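Local coordinates for hypothetical protein PH1109 (Pyrococcus horikoshii, PDB 2D59) that is of unknown function but belongs to the CoA-binding domain family, built on a Rossmann-like fold with a five-stranded parallel sheet, at residues Leu46-Asp51 and Arg135-Leu140; Asp51-Asn56 and Leu72-Lys77; Val105-Asn110 and Glu115-Ala120. All coordinates share one frame; numbering follows the deposited sequence.

In the fold
All three contacts belong to one Rossmann-like domain, and each includes buried residues, yet their chemistry differs. Contact 1 is an aromatic cluster between the turn after helix 37-47 and helix 133-141, with H48 exposed and Y50 and H137 buried. Contact 2 sets the outermost strand 51-55 against a connecting loop, mixing apolar packing with a weak hydrogen bond at its partly exposed end. Contact 3, wholly buried and apolar, seats helix 114-122 on strand 104-107 of the same sheet. Contacts 1 and 2 share D51 and touch where L46 meets V52; contact 1 also meets contact 3 through E136 on W106, whereas contacts 2 and 3 stay about 10 Å apart at their nearest atoms.

Contact 1. Residues Leu46-Asp51 and Arg135-Leu140; sequences LEHGYD and REHERL
H48, Y50 and H137 form a small aromatic cluster that joins the turn after helix 37-47 to helix 133-141, near the C-terminus of the chain. H137 is the shared member. Its CG lies anti to the backbone N (chi1 -172°), which carries the imidazole off the helix toward the other two rings, CE1 turned to H48 and CD2 to Y50. CE1 of H137 comes within 3.6 Å of CD2 of H48; the two imidazoles are inclined at 62°, too steep to lie flat on one another. Y50 and H137 extend toward each other from their two backbones, and the OH of Y50 arrives at the imidazole edge, in the ring plane, 3.3 Å from CD2 of H137. That approach is to carbon: the Y50 hydroxyl is hydrogen-bonded to the carbonyl O of L19, on helix 12-21.

The turn itself is a Schellman motif closing helix 37-47, with G49 at positive phi as its C-prime residue and the amide of Y50 returning to the carbonyl of L45. This reversal places H48 and Y50 on either side of the glycine, both with their CB directed at helix 133-141. Y44, one turn back in helix 37-47, completes the cluster: its ring stacks on H48, its hydroxyl is bonded to ND1 of H137, and its carbonyl O is bonded to ND1 of H48. Elsewhere on helix 133-141, R139 grips E136 side-on, NE lying 2.8 Å from OE1 of E136 in a nearly straight bond (165°), while NH1 of R139 bonds OE2 of E136 and also pairs with D12.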
# COMPACT_ATOMS: atom_id res chain seq x y z
N LEU A 46 9.96 3.08 -5.93
CA LEU A 46 11.31 2.55 -6.02
C LEU A 46 12.27 3.68 -6.35
O LEU A 46 13.37 3.75 -5.80
CB LEU A 46 11.39 1.47 -7.10
CG LEU A 46 10.72 0.14 -6.77
CD1 LEU A 46 10.74 -0.77 -7.99
CD2 LEU A 46 11.43 -0.52 -5.60
N GLU A 47 11.85 4.57 -7.25
CA GLU A 47 12.68 5.69 -7.65
C GLU A 47 12.84 6.72 -6.54
O GLU A 47 13.72 7.58 -6.61
CB GLU A 47 12.10 6.35 -8.91
CG GLU A 47 12.19 5.47 -10.15
CD GLU A 47 11.40 6.00 -11.32
OE1 GLU A 47 11.45 5.38 -12.40
OE2 GLU A 47 10.71 7.03 -11.17
N HIS A 48 12.02 6.62 -5.50
CA HIS A 48 12.11 7.55 -4.40
C HIS A 48 12.57 6.95 -3.07
O HIS A 48 12.19 7.40 -1.99
CB HIS A 48 10.78 8.30 -4.24
CG HIS A 48 10.59 9.37 -5.27
ND1 HIS A 48 10.16 9.10 -6.55
CD2 HIS A 48 10.85 10.70 -5.23
CE1 HIS A 48 10.17 10.22 -7.26
NE2 HIS A 48 10.58 11.20 -6.48
N GLY A 49 13.41 5.92 -3.18
CA GLY A 49 14.00 5.28 -2.02
C GLY A 49 13.23 4.31 -1.15
O GLY A 49 13.76 3.85 -0.13
N TYR A 50 12.00 3.98 -1.52
CA TYR A 50 11.23 3.04 -0.73
C TYR A 50 11.64 1.59 -0.94
O TYR A 50 12.12 1.22 -2.02
CB TYR A 50 9.74 3.20 -1.04
CG TYR A 50 9.14 4.49 -0.51
CD1 TYR A 50 9.27 5.68 -1.22
CD2 TYR A 50 8.49 4.52 0.72
CE1 TYR A 50 8.76 6.87 -0.71
CE2 TYR A 50 7.97 5.70 1.23
CZ TYR A 50 8.11 6.87 0.51
OH TYR A 50 7.60 8.05 1.03
N ASP A 51 11.49 0.78 0.10
CA ASP A 51 11.78 -0.66 0.02
C ASP A 51 10.42 -1.25 -0.33
O ASP A 51 9.54 -1.35 0.52
CB ASP A 51 12.24 -1.20 1.38
CG ASP A 51 13.70 -0.87 1.68
OD1 ASP A 51 14.13 -1.08 2.84
OD2 ASP A 51 14.42 -0.43 0.77
N ARG A 135 0.69 10.09 -5.67
CA ARG A 135 0.07 11.41 -5.70
C ARG A 135 0.36 12.17 -4.42
O ARG A 135 0.73 13.35 -4.45
CB ARG A 135 -1.44 11.28 -5.89
CG ARG A 135 -2.11 12.58 -6.34
CD ARG A 135 -2.59 12.46 -7.78
NE ARG A 135 -3.87 11.75 -7.87
CZ ARG A 135 -4.41 11.33 -9.01
NH1 ARG A 135 -5.58 10.71 -8.99
NH2 ARG A 135 -3.78 11.52 -10.16
N GLU A 136 0.17 11.51 -3.28
CA GLU A 136 0.41 12.14 -1.99
C GLU A 136 1.88 12.51 -1.82
O GLU A 136 2.20 13.60 -1.34
CB GLU A 136 -0.02 11.20 -0.85
CG GLU A 136 -1.52 10.95 -0.76
CD GLU A 136 -2.31 12.23 -0.66
OE1 GLU A 136 -2.71 12.78 -1.71
OE2 GLU A 136 -2.53 12.71 0.48
N HIS A 137 2.77 11.62 -2.23
CA HIS A 137 4.19 11.90 -2.11
C HIS A 137 4.55 13.12 -2.95
O HIS A 137 5.22 14.04 -2.48
CB HIS A 137 5.01 10.69 -2.54
CG HIS A 137 6.48 10.83 -2.27
ND1 HIS A 137 7.32 11.56 -3.08
CD2 HIS A 137 7.24 10.34 -1.27
CE1 HIS A 137 8.54 11.52 -2.59
NE2 HIS A 137 8.53 10.79 -1.49
N GLU A 138 4.09 13.13 -4.20
CA GLU A 138 4.37 14.25 -5.09
C GLU A 138 3.90 15.59 -4.55
O GLU A 138 4.67 16.56 -4.54
CB GLU A 138 3.71 14.01 -6.46
CG GLU A 138 4.44 13.02 -7.34
CD GLU A 138 3.72 12.77 -8.66
OE1 GLU A 138 4.32 12.16 -9.56
OE2 GLU A 138 2.54 13.18 -8.78
N ARG A 139 2.66 15.66 -4.09
CA ARG A 139 2.12 16.92 -3.59
C ARG A 139 2.55 17.32 -2.19
O ARG A 139 2.58 18.51 -1.87
CB ARG A 139 0.59 16.91 -3.68
CG ARG A 139 -0.10 16.13 -2.58
CD ARG A 139 -1.62 16.12 -2.77
NE ARG A 139 -2.29 15.51 -1.62
CZ ARG A 139 -2.51 16.13 -0.47
NH1 ARG A 139 -3.11 15.49 0.53
NH2 ARG A 139 -2.17 17.41 -0.32
N LEU A 140 2.91 16.35 -1.35
CA LEU A 140 3.31 16.66 0.01
C LEU A 140 4.81 16.74 0.24
O LEU A 140 5.27 17.49 1.11
CB LEU A 140 2.71 15.63 0.98
CG LEU A 140 1.18 15.59 1.04
CD1 LEU A 140 0.74 14.40 1.89
CD2 LEU A 140 0.65 16.89 1.62

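Contact 2. Residues Asp51-Asn56 and Leu72-Lys77; sequences DVYPVN and LDIPDK
Y53 and I74 carry most of this contact, with D76 adding its polar end. Strand 51-55 is an outermost strand of the parallel sheet in this Rossmann-like domain, and the loop leading to strand 80-83 passes across the side of it from which Y53 and V55 project. V52 and P54 point to the other side of the strand, where they pack on helix 37-47.

Both branches of I74 touch Y53, and the longer one reaches V55 as well. Its CG1 lies anti to the carbonyl carbon (chi1 -61°), and the extended chain beyond brings CD1 against both side chains: CD1 of I74 is 3.7 Å from CB of Y53 and equally 3.7 Å from CG2 of V55. The other branch, CG2 of I74, meets the start of the Y53 ring, 4.0 Å from CG of Y53, at an oblique approach. The buried isoleucine therefore touches the root of the tyrosine and the flank of the valine at once, while also reaching A26 on the neighbouring strand 24-28.

At the far end of the ring the chemistry turns polar. Y53 and D76 cross at about a right angle, the ring and carboxylate planes 81° apart, so the carboxylate does not lie flat against the ring. The stronger polar partner of the Y53 hydroxyl is NZ of K24, which also forms a salt bridge with D51. A lysine so placed would be expected to ease the gathering of two acidic side chains, whose OD1 atoms in D51 and D76 stand 6.2 Å apart. Across the contact itself, OH of Y53 donates a weak hydrogen bond to OD1 of D76 at 2.9 Å.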
# COMPACT_ATOMS: atom_id res chain seq x y z
N ASP A 51 11.49 0.78 0.10
CA ASP A 51 11.78 -0.66 0.02
C ASP A 51 10.42 -1.25 -0.33
O ASP A 51 9.54 -1.35 0.52
CB ASP A 51 12.24 -1.20 1.38
CG ASP A 51 13.70 -0.87 1.68
OD1 ASP A 51 14.13 -1.08 2.84
OD2 ASP A 51 14.42 -0.43 0.77
N VAL A 52 10.25 -1.63 -1.59
CA VAL A 52 8.97 -2.16 -2.05
C VAL A 52 8.99 -3.66 -2.32
O VAL A 52 9.79 -4.14 -3.13
CB VAL A 52 8.50 -1.42 -3.33
CG1 VAL A 52 7.07 -1.82 -3.67
CG2 VAL A 52 8.59 0.09 -3.12
N TYR A 53 8.11 -4.37 -1.64
CA TYR A 53 7.97 -5.81 -1.78
C TYR A 53 6.61 -6.08 -2.42
O TYR A 53 5.58 -6.07 -1.74
CB TYR A 53 8.07 -6.45 -0.39
CG TYR A 53 9.35 -6.07 0.33
CD1 TYR A 53 10.54 -6.74 0.07
CD2 TYR A 53 9.38 -4.99 1.21
CE1 TYR A 53 11.73 -6.34 0.66
CE2 TYR A 53 10.56 -4.58 1.81
CZ TYR A 53 11.74 -5.26 1.53
OH TYR A 53 12.91 -4.85 2.12
N PRO A 54 6.59 -6.32 -3.74
CA PRO A 54 5.34 -6.59 -4.44
C PRO A 54 4.66 -7.89 -4.04
O PRO A 54 5.33 -8.89 -3.74
CB PRO A 54 5.74 -6.56 -5.91
CG PRO A 54 7.15 -7.06 -5.87
CD PRO A 54 7.74 -6.36 -4.67
N VAL A 55 3.33 -7.87 -4.04
CA VAL A 55 2.53 -9.04 -3.69
C VAL A 55 1.46 -9.29 -4.75
O VAL A 55 0.63 -8.43 -5.03
CB VAL A 55 1.82 -8.86 -2.34
CG1 VAL A 55 0.90 -10.05 -2.08
CG2 VAL A 55 2.84 -8.73 -1.22
N ASN A 56 1.50 -10.48 -5.34
CA ASN A 56 0.53 -10.89 -6.34
C ASN A 56 0.80 -12.34 -6.72
O ASN A 56 1.83 -12.65 -7.32
CB ASN A 56 0.63 -10.02 -7.60
CG ASN A 56 -0.58 -10.18 -8.52
OD1 ASN A 56 -1.08 -11.29 -8.71
ND2 ASN A 56 -1.04 -9.08 -9.09
N LEU A 72 2.34 -12.27 4.09
CA LEU A 72 3.04 -13.03 5.12
C LEU A 72 4.27 -13.76 4.61
O LEU A 72 5.15 -14.12 5.39
CB LEU A 72 2.08 -14.03 5.78
CG LEU A 72 0.97 -13.42 6.64
CD1 LEU A 72 0.08 -14.53 7.19
CD2 LEU A 72 1.58 -12.63 7.78
N ASP A 73 4.34 -13.98 3.30
CA ASP A 73 5.48 -14.68 2.71
C ASP A 73 6.72 -13.79 2.63
O ASP A 73 7.84 -14.29 2.47
CB ASP A 73 5.14 -15.19 1.31
CG ASP A 73 4.06 -16.25 1.32
OD1 ASP A 73 4.16 -17.18 2.14
OD2 ASP A 73 3.12 -16.15 0.50
N ILE A 74 6.52 -12.49 2.74
CA ILE A 74 7.63 -11.55 2.68
C ILE A 74 8.52 -11.73 3.91
O ILE A 74 8.06 -11.65 5.04
CB ILE A 74 7.12 -10.09 2.64
CG1 ILE A 74 6.27 -9.90 1.39
CG2 ILE A 74 8.29 -9.12 2.64
CD1 ILE A 74 5.52 -8.58 1.34
N PRO A 75 9.82 -11.98 3.69
CA PRO A 75 10.80 -12.17 4.77
C PRO A 75 11.01 -10.94 5.64
O PRO A 75 11.01 -11.02 6.87
CB PRO A 75 12.08 -12.56 4.03
CG PRO A 75 11.58 -13.14 2.74
CD PRO A 75 10.45 -12.21 2.38
N ASP A 76 11.18 -9.79 5.00
CA ASP A 76 11.43 -8.53 5.70
C ASP A 76 10.19 -7.95 6.37
O ASP A 76 9.06 -8.30 6.03
CB ASP A 76 12.02 -7.51 4.72
CG ASP A 76 13.36 -7.95 4.17
OD1 ASP A 76 13.92 -7.25 3.31
OD2 ASP A 76 13.85 -9.02 4.61
N LYS A 77 10.41 -7.05 7.32
CA LYS A 77 9.31 -6.42 8.04
C LYS A 77 8.57 -5.48 7.10
O LYS A 77 9.19 -4.81 6.26
CB LYS A 77 9.81 -5.64 9.26
CG LYS A 77 10.53 -4.33 8.95
CD LYS A 77 11.96 -4.53 8.48
CE LYS A 77 12.86 -5.01 9.62
NZ LYS A 77 12.55 -6.39 10.06

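Contact 3. Residues Val105-Asn110 and Glu115-Ala120; sequences VWFQYN and EASKKA
F107 and V105 meet S117, A116 and A120 where helix 114-122 packs on the sheet, within the beta-alpha-beta unit of strands 104-107 and 126-129. Helix segment 115-120 runs nearly antiparallel to strand 105-107 (161°), the axes approaching to 10.4 Å.

Two pairs make up the close part. CB of A120 lies 3.9 Å from CG2 of V105, methyl against methyl, and F107, which buries the largest area here, brings the far end of its ring to the helix, CE2 of F107 being 4.0 Å from CB of S117. CB of A116 sits more loosely, near the ring plane, 4.4 Å from CZ of F107. The ring also meets Y112 edge-to-face. With OG anti to the backbone N (chi1 178°), the S117 hydroxyl bonds OH of Y112 and leaves CB to meet the F107 ring.

E115 and K118 lie on the exposed side of the helix, facing solvent, and neither touches strand 105-107. A116 and A120 also pack on V94 of helix 87-100, so these small side chains serve two neighbours. With only carbon contacts between side chains across the interface, the segments themselves are held together by shape and apolar burial.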
# COMPACT_ATOMS: atom_id res chain seq x y z
N VAL A 105 -2.49 0.52 6.69
CA VAL A 105 -3.18 -0.13 5.58
C VAL A 105 -3.55 1.05 4.69
O VAL A 105 -4.21 1.98 5.14
CB VAL A 105 -4.46 -0.87 6.02
CG1 VAL A 105 -5.14 -1.50 4.81
CG2 VAL A 105 -4.12 -1.94 7.04
N TRP A 106 -3.10 1.01 3.45
CA TRP A 106 -3.36 2.10 2.52
C TRP A 106 -4.25 1.64 1.37
O TRP A 106 -3.82 0.87 0.51
CB TRP A 106 -2.03 2.63 1.98
CG TRP A 106 -2.14 3.90 1.18
CD1 TRP A 106 -2.91 4.09 0.07
CD2 TRP A 106 -1.44 5.13 1.41
NE1 TRP A 106 -2.73 5.36 -0.41
CE2 TRP A 106 -1.83 6.02 0.39
CE3 TRP A 106 -0.52 5.56 2.37
CZ2 TRP A 106 -1.34 7.33 0.31
CZ3 TRP A 106 -0.03 6.86 2.29
CH2 TRP A 106 -0.44 7.73 1.26
N PHE A 107 -5.49 2.12 1.36
CA PHE A 107 -6.45 1.79 0.31
C PHE A 107 -6.31 2.77 -0.85
O PHE A 107 -6.62 3.96 -0.70
CB PHE A 107 -7.88 1.86 0.86
CG PHE A 107 -8.23 0.75 1.81
CD1 PHE A 107 -8.77 -0.45 1.35
CD2 PHE A 107 -8.03 0.90 3.18
CE1 PHE A 107 -9.11 -1.47 2.23
CE2 PHE A 107 -8.38 -0.11 4.08
CZ PHE A 107 -8.92 -1.30 3.60
N GLN A 108 -5.84 2.29 -1.99
CA GLN A 108 -5.69 3.14 -3.16
C GLN A 108 -7.10 3.40 -3.72
O GLN A 108 -8.08 2.85 -3.23
CB GLN A 108 -4.83 2.43 -4.21
CG GLN A 108 -3.36 2.26 -3.83
CD GLN A 108 -2.51 3.48 -4.16
OE1 GLN A 108 -2.70 4.11 -5.20
NE2 GLN A 108 -1.56 3.79 -3.29
N TYR A 109 -7.18 4.26 -4.73
CA TYR A 109 -8.47 4.59 -5.33
C TYR A 109 -9.30 3.38 -5.74
O TYR A 109 -8.79 2.42 -6.32
CB TYR A 109 -8.26 5.51 -6.54
CG TYR A 109 -7.66 6.85 -6.19
CD1 TYR A 109 -8.25 7.67 -5.24
CD2 TYR A 109 -6.50 7.31 -6.83
CE1 TYR A 109 -7.71 8.92 -4.92
CE2 TYR A 109 -5.95 8.56 -6.51
CZ TYR A 109 -6.57 9.35 -5.56
OH TYR A 109 -6.05 10.59 -5.25
N ASN A 110 -10.59 3.43 -5.42
CA ASN A 110 -11.55 2.38 -5.76
C ASN A 110 -11.22 1.00 -5.21
O ASN A 110 -11.45 -0.01 -5.88
CB ASN A 110 -11.70 2.30 -7.28
CG ASN A 110 -12.11 3.62 -7.90
OD1 ASN A 110 -11.38 4.60 -7.83
ND2 ASN A 110 -13.29 3.65 -8.50
N GLU A 115 -15.70 -3.13 5.78
CA GLU A 115 -15.52 -4.28 6.67
C GLU A 115 -14.04 -4.58 6.88
O GLU A 115 -13.60 -4.80 8.01
CB GLU A 115 -16.24 -5.50 6.08
CG GLU A 115 -17.75 -5.36 6.05
CD GLU A 115 -18.38 -5.48 7.43
OE1 GLU A 115 -18.43 -6.61 7.97
OE2 GLU A 115 -18.81 -4.45 7.99
N ALA A 116 -13.28 -4.58 5.79
CA ALA A 116 -11.84 -4.84 5.87
C ALA A 116 -11.14 -3.73 6.65
O ALA A 116 -10.24 -3.99 7.45
CB ALA A 116 -11.26 -4.94 4.46
N SER A 117 -11.56 -2.49 6.42
CA SER A 117 -10.98 -1.35 7.11
C SER A 117 -11.28 -1.41 8.60
O SER A 117 -10.43 -1.10 9.43
CB SER A 117 -11.55 -0.05 6.53
OG SER A 117 -11.04 1.08 7.22
N LYS A 118 -12.50 -1.81 8.94
CA LYS A 118 -12.91 -1.91 10.34
C LYS A 118 -12.03 -2.90 11.09
O LYS A 118 -11.57 -2.61 12.19
CB LYS A 118 -14.37 -2.33 10.44
CG LYS A 118 -14.90 -2.42 11.86
CD LYS A 118 -16.37 -2.78 11.87
CE LYS A 118 -16.91 -2.87 13.29
NZ LYS A 118 -18.37 -3.18 13.32
N LYS A 119 -11.81 -4.06 10.50
CA LYS A 119 -10.98 -5.08 11.13
C LYS A 119 -9.57 -4.54 11.34
O LYS A 119 -8.97 -4.71 12.40
CB LYS A 119 -10.94 -6.35 10.28
CG LYS A 119 -10.15 -7.49 10.90
CD LYS A 119 -10.30 -8.78 10.09
CE LYS A 119 -11.74 -9.27 10.11
NZ LYS A 119 -11.90 -10.53 9.32
N ALA A 120 -9.05 -3.86 10.32
CA ALA A 120 -7.71 -3.29 10.40
C ALA A 120 -7.65 -2.27 11.54
O ALA A 120 -6.70 -2.25 12.31
CB ALA A 120 -7.35 -2.62 9.08